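Local coordinates for protein transmembrane oligosaccharyl transferase (Archaeoglobus fulgidus, PDB 3WAJ) that belongs to the STT3/AglB family of oligosaccharyl transferases, joining a multi-helix membrane-embedded part of the GT-C class to a C-terminal globular part, with a zinc ion bound in the model, at residues 725-728 and 729-733; 223-226 and 227-230; 501-504 and 505-509; 303-306 and 307-310. One frame throughout, in Å; residues are numbered along the deposited sequence.

Contact 1: residues 725-728 and 729-733; sequences LYEA and VMRAR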
# COMPACT_ATOMS: atom_id res chain seq x y z
N LEU A 725 -15.77 -28.59 -6.23
CA LEU A 725 -16.42 -29.04 -4.99
C LEU A 725 -15.50 -29.90 -4.13
O LEU A 725 -15.45 -29.75 -2.92
CB LEU A 725 -17.70 -29.80 -5.29
CG LEU A 725 -18.83 -28.94 -5.82
CD1 LEU A 725 -20.03 -29.82 -6.16
CD2 LEU A 725 -19.21 -27.89 -4.78
N TYR A 726 -14.76 -30.80 -4.76
CA TYR A 726 -13.82 -31.62 -4.02
C TYR A 726 -12.79 -30.76 -3.30
O TYR A 726 -12.52 -30.97 -2.12
CB TYR A 726 -13.11 -32.61 -4.96
CG TYR A 726 -12.21 -33.57 -4.23
CD1 TYR A 726 -12.71 -34.75 -3.70
CD2 TYR A 726 -10.86 -33.30 -4.06
CE1 TYR A 726 -11.88 -35.65 -3.03
CE2 TYR A 726 -10.03 -34.19 -3.40
CZ TYR A 726 -10.54 -35.37 -2.89
OH TYR A 726 -9.72 -36.25 -2.22
N GLU A 727 -12.20 -29.80 -4.02
CA GLU A 727 -11.23 -28.89 -3.40
C GLU A 727 -11.87 -28.16 -2.22
O GLU A 727 -11.25 -27.99 -1.16
CB GLU A 727 -10.72 -27.86 -4.42
CG GLU A 727 -9.63 -26.93 -3.88
CD GLU A 727 -9.53 -25.60 -4.63
OE1 GLU A 727 -9.87 -24.56 -4.02
OE2 GLU A 727 -9.10 -25.59 -5.82
N ALA A 728 -13.12 -27.74 -2.40
CA ALA A 728 -13.77 -26.91 -1.39
C ALA A 728 -13.98 -27.71 -0.10
O ALA A 728 -13.60 -27.27 0.99
CB ALA A 728 -15.10 -26.36 -1.92
N VAL A 729 -14.56 -28.90 -0.24
CA VAL A 729 -14.86 -29.75 0.90
C VAL A 729 -13.57 -30.15 1.58
O VAL A 729 -13.46 -30.11 2.80
CB VAL A 729 -15.62 -30.99 0.46
CG1 VAL A 729 -15.80 -31.95 1.62
CG2 VAL A 729 -16.97 -30.59 -0.12
N MET A 730 -12.60 -30.54 0.77
CA MET A 730 -11.28 -30.87 1.27
C MET A 730 -10.73 -29.76 2.17
O MET A 730 -10.32 -30.03 3.29
CB MET A 730 -10.30 -31.16 0.13
CG MET A 730 -8.87 -31.38 0.61
SD MET A 730 -7.63 -30.47 -0.34
CE MET A 730 -6.36 -30.29 0.90
N ARG A 731 -10.73 -28.52 1.68
CA ARG A 731 -10.18 -27.40 2.44
C ARG A 731 -11.07 -27.03 3.62
O ARG A 731 -10.60 -26.52 4.63
CB ARG A 731 -9.90 -26.19 1.53
CG ARG A 731 -8.75 -26.41 0.55
CD ARG A 731 -8.72 -25.40 -0.57
NE ARG A 731 -7.98 -24.21 -0.19
CZ ARG A 731 -6.75 -23.91 -0.60
NH1 ARG A 731 -6.12 -24.71 -1.44
NH2 ARG A 731 -6.16 -22.80 -0.18
N ALA A 732 -12.35 -27.31 3.49
CA ALA A 732 -13.35 -26.93 4.49
C ALA A 732 -13.14 -27.54 5.88
O ALA A 732 -13.66 -27.03 6.87
CB ALA A 732 -14.74 -27.25 4.00
N ARG A 733 -12.40 -28.64 5.96
CA ARG A 733 -12.16 -29.28 7.25
C ARG A 733 -10.91 -28.76 7.94
O ARG A 733 -10.74 -28.95 9.15
CB ARG A 733 -12.09 -30.79 7.08
CG ARG A 733 -11.12 -31.26 6.02
CD ARG A 733 -11.30 -32.75 5.83
NE ARG A 733 -12.70 -33.11 6.04
CZ ARG A 733 -13.56 -33.35 5.05
NH1 ARG A 733 -13.15 -33.29 3.80
NH2 ARG A 733 -14.81 -33.66 5.33

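Contact 2: residues 223-226 and 227-230; sequences PIIL and AFMF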
# COMPACT_ATOMS: atom_id res chain seq x y z
N PRO A 223 8.71 17.49 18.43
CA PRO A 223 8.07 17.44 19.75
C PRO A 223 8.74 16.43 20.68
O PRO A 223 8.88 16.68 21.88
CB PRO A 223 6.65 16.95 19.44
CG PRO A 223 6.41 17.35 18.03
CD PRO A 223 7.73 17.34 17.33
N ILE A 224 9.17 15.29 20.13
CA ILE A 224 9.83 14.25 20.92
C ILE A 224 11.08 14.77 21.63
O ILE A 224 11.20 14.67 22.84
CB ILE A 224 10.15 13.00 20.07
CG1 ILE A 224 8.86 12.27 19.67
CG2 ILE A 224 11.09 12.06 20.81
CD1 ILE A 224 9.09 11.10 18.73
N ILE A 225 12.01 15.32 20.86
CA ILE A 225 13.22 15.93 21.41
C ILE A 225 12.90 17.07 22.38
O ILE A 225 13.59 17.24 23.39
CB ILE A 225 14.14 16.44 20.29
CG1 ILE A 225 14.57 15.27 19.40
CG2 ILE A 225 15.38 17.14 20.88
CD1 ILE A 225 15.45 15.68 18.24
N LEU A 226 11.87 17.85 22.10
CA LEU A 226 11.49 18.94 22.99
C LEU A 226 11.00 18.39 24.32
O LEU A 226 11.22 19.01 25.36
CB LEU A 226 10.45 19.86 22.36
CG LEU A 226 10.98 20.78 21.27
CD1 LEU A 226 9.82 21.50 20.61
CD2 LEU A 226 11.99 21.78 21.84
N ALA A 227 10.36 17.23 24.30
CA ALA A 227 10.00 16.54 25.54
C ALA A 227 11.24 16.19 26.37
O ALA A 227 11.19 16.21 27.61
CB ALA A 227 9.14 15.31 25.27
N PHE A 228 12.36 15.88 25.70
CA PHE A 228 13.62 15.62 26.41
C PHE A 228 14.00 16.83 27.23
O PHE A 228 14.45 16.70 28.37
CB PHE A 228 14.80 15.33 25.45
CG PHE A 228 14.62 14.11 24.59
CD1 PHE A 228 13.61 13.18 24.83
CD2 PHE A 228 15.48 13.88 23.53
CE1 PHE A 228 13.45 12.06 24.02
CE2 PHE A 228 15.33 12.76 22.71
CZ PHE A 228 14.32 11.84 22.97
N MET A 229 13.83 18.01 26.65
CA MET A 229 14.21 19.24 27.33
C MET A 229 13.21 19.57 28.43
O MET A 229 13.59 19.93 29.54
CB MET A 229 14.37 20.40 26.35
CG MET A 229 15.39 20.10 25.26
SD MET A 229 15.47 21.39 24.01
CE MET A 229 15.90 22.80 25.04
N PHE A 230 11.93 19.43 28.10
CA PHE A 230 10.88 19.65 29.09
C PHE A 230 11.20 18.91 30.39
O PHE A 230 11.35 19.52 31.44
CB PHE A 230 9.53 19.19 28.54
CG PHE A 230 8.39 19.36 29.51
CD1 PHE A 230 7.75 20.58 29.64
CD2 PHE A 230 7.96 18.29 30.29
CE1 PHE A 230 6.69 20.74 30.54
CE2 PHE A 230 6.91 18.45 31.19
CZ PHE A 230 6.27 19.67 31.31

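Contact 3: residues 501-504 and 505-509; sequences KQWY and DALTW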
# COMPACT_ATOMS: atom_id res chain seq x y z
N LYS A 501 2.63 -12.59 -12.51
CA LYS A 501 2.97 -12.55 -13.92
C LYS A 501 1.77 -12.22 -14.81
O LYS A 501 1.92 -11.52 -15.83
CB LYS A 501 3.64 -13.87 -14.34
CG LYS A 501 3.96 -13.95 -15.82
CD LYS A 501 5.20 -14.82 -16.08
CE LYS A 501 5.42 -15.04 -17.57
NZ LYS A 501 4.28 -15.78 -18.14
N GLN A 502 0.59 -12.68 -14.42
CA GLN A 502 -0.63 -12.37 -15.17
C GLN A 502 -0.86 -10.87 -15.25
O GLN A 502 -1.08 -10.33 -16.34
CB GLN A 502 -1.84 -13.07 -14.55
CG GLN A 502 -1.81 -14.58 -14.67
CD GLN A 502 -1.40 -15.24 -13.38
OE1 GLN A 502 -0.59 -14.69 -12.63
NE2 GLN A 502 -1.97 -16.42 -13.10
N TRP A 503 -0.81 -10.21 -14.10
CA TRP A 503 -0.94 -8.75 -14.01
C TRP A 503 0.16 -8.01 -14.74
O TRP A 503 -0.09 -7.08 -15.51
CB TRP A 503 -0.91 -8.31 -12.56
CG TRP A 503 -2.24 -8.02 -11.94
CD1 TRP A 503 -2.90 -8.76 -10.99
CD2 TRP A 503 -3.07 -6.87 -12.20
NE1 TRP A 503 -4.08 -8.15 -10.65
CE2 TRP A 503 -4.21 -6.99 -11.37
CE3 TRP A 503 -2.96 -5.76 -13.05
CZ2 TRP A 503 -5.24 -6.04 -11.37
CZ3 TRP A 503 -3.96 -4.81 -13.05
CH2 TRP A 503 -5.10 -4.96 -12.21
N TYR A 504 1.41 -8.39 -14.49
CA TYR A 504 2.51 -7.68 -15.12
C TYR A 504 2.42 -7.79 -16.64
O TYR A 504 2.63 -6.79 -17.34
CB TYR A 504 3.88 -8.17 -14.62
CG TYR A 504 5.03 -7.37 -15.19
CD1 TYR A 504 5.52 -6.24 -14.55
CD2 TYR A 504 5.64 -7.77 -16.39
CE1 TYR A 504 6.57 -5.50 -15.08
CE2 TYR A 504 6.70 -7.04 -16.94
CZ TYR A 504 7.16 -5.92 -16.28
OH TYR A 504 8.20 -5.22 -16.84
N ASP A 505 2.08 -8.97 -17.15
CA ASP A 505 1.97 -9.15 -18.61
C ASP A 505 0.77 -8.40 -19.18
O ASP A 505 0.85 -7.82 -20.26
CB ASP A 505 1.90 -10.63 -19.00
CG ASP A 505 3.24 -11.32 -18.87
OD1 ASP A 505 4.24 -10.61 -18.69
OD2 ASP A 505 3.28 -12.58 -18.95
N ALA A 506 -0.33 -8.40 -18.44
CA ALA A 506 -1.53 -7.69 -18.87
C ALA A 506 -1.21 -6.20 -19.07
O ALA A 506 -1.59 -5.60 -20.07
CB ALA A 506 -2.68 -7.88 -17.88
N LEU A 507 -0.48 -5.62 -18.13
CA LEU A 507 -0.15 -4.20 -18.20
C LEU A 507 0.89 -3.87 -19.28
O LEU A 507 0.74 -2.87 -19.97
CB LEU A 507 0.29 -3.68 -16.83
CG LEU A 507 -0.86 -3.92 -15.85
CD1 LEU A 507 -0.45 -3.58 -14.44
CD2 LEU A 507 -2.06 -3.10 -16.31
N THR A 508 1.92 -4.71 -19.44
CA THR A 508 2.86 -4.49 -20.55
C THR A 508 2.11 -4.61 -21.86
O THR A 508 2.37 -3.86 -22.80
CB THR A 508 4.08 -5.44 -20.58
OG1 THR A 508 3.63 -6.79 -20.58
CG2 THR A 508 5.00 -5.19 -19.40
N TRP A 509 1.19 -5.56 -21.93
CA TRP A 509 0.34 -5.69 -23.11
C TRP A 509 -0.42 -4.39 -23.37
O TRP A 509 -0.45 -3.88 -24.48
CB TRP A 509 -0.65 -6.85 -22.96
CG TRP A 509 -1.52 -7.02 -24.17
CD1 TRP A 509 -1.25 -7.78 -25.28
CD2 TRP A 509 -2.80 -6.39 -24.43
NE1 TRP A 509 -2.27 -7.67 -26.20
CE2 TRP A 509 -3.24 -6.82 -25.70
CE3 TRP A 509 -3.61 -5.50 -23.70
CZ2 TRP A 509 -4.45 -6.41 -26.27
CZ3 TRP A 509 -4.82 -5.09 -24.25
CH2 TRP A 509 -5.23 -5.54 -25.53

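Contact 4: residues 303-306 and 307-310; sequences VGFF and ERVG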
# COMPACT_ATOMS: atom_id res chain seq x y z
N VAL A 303 21.57 32.71 37.14
CA VAL A 303 21.90 34.04 37.63
C VAL A 303 21.26 34.30 39.00
O VAL A 303 21.74 35.12 39.77
CB VAL A 303 21.53 35.17 36.61
CG1 VAL A 303 20.02 35.38 36.55
CG2 VAL A 303 22.24 36.48 36.95
N GLY A 304 20.20 33.57 39.31
CA GLY A 304 19.56 33.72 40.60
C GLY A 304 18.26 34.48 40.50
O GLY A 304 17.68 34.88 41.50
N PHE A 305 17.78 34.66 39.27
CA PHE A 305 16.57 35.43 39.05
C PHE A 305 15.35 34.81 39.74
O PHE A 305 14.60 35.51 40.41
CB PHE A 305 16.31 35.61 37.56
CG PHE A 305 14.96 36.15 37.25
CD1 PHE A 305 14.65 37.48 37.51
CD2 PHE A 305 13.97 35.32 36.72
CE1 PHE A 305 13.39 37.98 37.24
CE2 PHE A 305 12.71 35.81 36.45
CZ PHE A 305 12.42 37.14 36.70
N PHE A 306 15.15 33.51 39.56
CA PHE A 306 14.02 32.87 40.22
C PHE A 306 14.20 32.96 41.74
O PHE A 306 13.22 33.09 42.47
CB PHE A 306 13.83 31.41 39.76
CG PHE A 306 13.57 31.28 38.28
CD1 PHE A 306 12.41 31.80 37.71
CD2 PHE A 306 14.49 30.65 37.45
CE1 PHE A 306 12.18 31.70 36.34
CE2 PHE A 306 14.26 30.54 36.08
CZ PHE A 306 13.10 31.07 35.52
N GLU A 307 15.44 32.92 42.20
CA GLU A 307 15.75 33.08 43.62
C GLU A 307 15.28 34.43 44.14
O GLU A 307 14.57 34.50 45.14
CB GLU A 307 17.26 32.92 43.86
CG GLU A 307 17.64 32.49 45.27
CD GLU A 307 17.47 30.99 45.48
OE1 GLU A 307 17.74 30.23 44.51
OE2 GLU A 307 17.07 30.58 46.59
N ARG A 308 15.66 35.51 43.45
CA ARG A 308 15.31 36.88 43.86
C ARG A 308 13.81 37.14 43.86
O ARG A 308 13.30 37.85 44.74
CB ARG A 308 16.03 37.92 42.98
CG ARG A 308 15.50 39.34 43.16
CD ARG A 308 16.29 40.41 42.39
NE ARG A 308 16.19 40.27 40.94
CZ ARG A 308 15.20 40.76 40.20
NH1 ARG A 308 14.20 41.42 40.76
NH2 ARG A 308 15.20 40.59 38.88
N VAL A 309 13.09 36.59 42.89
CA VAL A 309 11.64 36.78 42.84
C VAL A 309 10.91 35.85 43.80
O VAL A 309 9.68 35.82 43.83
CB VAL A 309 11.08 36.62 41.42
CG1 VAL A 309 11.83 37.53 40.46
CG2 VAL A 309 11.15 35.16 40.96
N GLY A 310 11.68 35.09 44.59
CA GLY A 310 11.11 34.24 45.62
C GLY A 310 10.36 33.01 45.11
O GLY A 310 9.33 32.62 45.67

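Contact 1: residues 725-728 and 729-733
E727 and R731, one helical turn apart, run alongside each other in one direction, but their charged ends do not join. The touch is made by the aliphatic shaft of the arginine: R731 CD packs 3.8 Å from E727 CG and 3.7 Å from E727 OE1. The nearest charged atoms, E727 OE1 and R731 NE, stay 4.3 Å apart, with the oxygen far from the plane of the guanidinium, so only attraction at a distance is likely. Both residues sit near the C-terminal end of helix 717-732, in i to i+4 spacing, where V729 N still bonds L725 O (2.9 Å) almost straight, at 173°. The glutamate has CG turned trans to the main-chain nitrogen (chi1 -176°); its OE1 accepts from T739 N of the loop before helix 740-755, and OE2 bonds T742 OG1 of that helix and Y708 OH of helix 703-708. A buried carboxylate suits this place because three partners grip it. R731, bent at chi3 (87°), gives NE to S737 O of the same loop. The small A728 meets L746 of helix 740-755, while branched V729, further round, packs on Y643 and I663 of strands 640-643 and 663-664.

Contact 2: residues 223-226 and 227-230
F228 lays its ring over the backbone of the preceding turn, and its atoms can be followed outward from CB. CB rests 3.1 Å from I225 O, and CG is still near that oxygen. Beyond CG the ring spreads flat: chi2 of -12° turns it so that one face looks down on the chain. On that face the CD1 and CE1 side lies above I224 O, which is 3.5 Å from CD1, whereas the CD2 and CE2 side covers I225 CA. The latter is a CH-pi contact, 4.0 Å from CA to the ring centroid and 22° off the normal. At the tip, CZ meets I224 CG2 at 3.9 Å, for the isoleucine runs alongside the ring and sets a methyl against its end. I225 CG2 adds a looser touch on CD2. Behind the ring the helix is slightly uneven: F228 N has weak bonds to both I224 O and I225 O, while F230 N bonds L226 O cleanly (2.9 Å, 169°). On another flank of the helix, L226 CD2 approaches M229 SD at 4.1 Å, an apolar contact between a leucine methyl and the methionine sulfur. These residue types suit a helix packed among others in the membrane part: F228 fits against helix 405-420, L226 and M229 meet helices 243-261 and 278-303, and F230 reaches helix 315-332.

Contact 3: residues 501-504 and 505-509
W503 and L507 meet at the edge of the indole, where L507 CD1 comes 3.6 Å from W503 CE3, close to the ring plane, and L507 CG lies in that plane as well. The ring also stacks with Y553 and meets W556 edge-to-face, so the leucine packs at the rim of an aromatic cluster. Y504 is also approached at its edge: D505 OD1 lies in the ring plane, 3.9 Å from CD2. T508 CG2 comes in obliquely, 3.5 Å from Y504 CE2. The methyl takes this place because T508 OG1 occupies the position between the main-chain N and carbonyl carbon (chi1 55°). These side chains belong to the first turns of helix 501-513, in the AglB core domain. The exposed K501 bends at chi4 (-63°) to bring NZ within 3.4 Å of D505 OD2, a salt bridge whose hydrogen bond is weak. The buried W503 NE1 donates to D611 OD2; Y504 OH has weak bonds to T40 OG1 and R106 NH2. At its length the lysine-aspartate pair probably contributes only a modest attraction, next to the close apolar contacts of W503 with L507 and of Y504 with T508.

Contact 4: residues 303-306 and 307-310
G304 hands one helix over to the next: it closes helix 278-303 in a Schellman motif, occupies the N-cap position of the short helix 305-308, and accepts R308 N at its carbonyl oxygen (2.9 Å). Its phi of 105° would jam a side chain against the preceding carbonyl, which calls for glycine. G310, with positive phi, ends the little helix in a second Schellman motif. Between the two glycines F305 carries most of the side-chain contact. V309 CG1 stands over one face of its ring, 4.0 Å from the centroid and 29° off the normal, as a CH-pi contact; its nearest ring atom is F305 CE1 at 3.6 Å. R308 NH2 comes instead to the edge, in the ring plane and 3.4 Å from F305 CD1. With guanidinium and ring planes 63° apart, this is neither a stack nor a cation over the face. The exposed arginine simply rests its NH2 at the ring's rim. F306 is the buried residue of the turn: its side chain touches W300 and N301 of helix 278-303 and M316 and A319 of helix 315-332, while the rings of F305 and W300 meet.

All four contacts join neighbouring turns of a single stretch, but their settings differ: contacts 1, 2 and 3 are partly buried, and contact 4 lies at the surface. Contacts 2 and 4 lie in the STT3 N-terminal range, with centres about 25 Å apart, whereas contacts 1 and 3 belong to the C-terminal part, with centres about 31 Å apart. Both helix 278-303 and helix 315-332 border contacts 2 and 4. Contact 2, among membrane helices, has only apolar side-chain contacts. Contact 3, closest of the four to the chain's centre, mixes aromatic packing with a weak ion pair, and contact 1 sends its E727 and R731 polar groups to a loop and neighbouring helices. Contact 4 depends on glycine backbone geometry as much as on side chains.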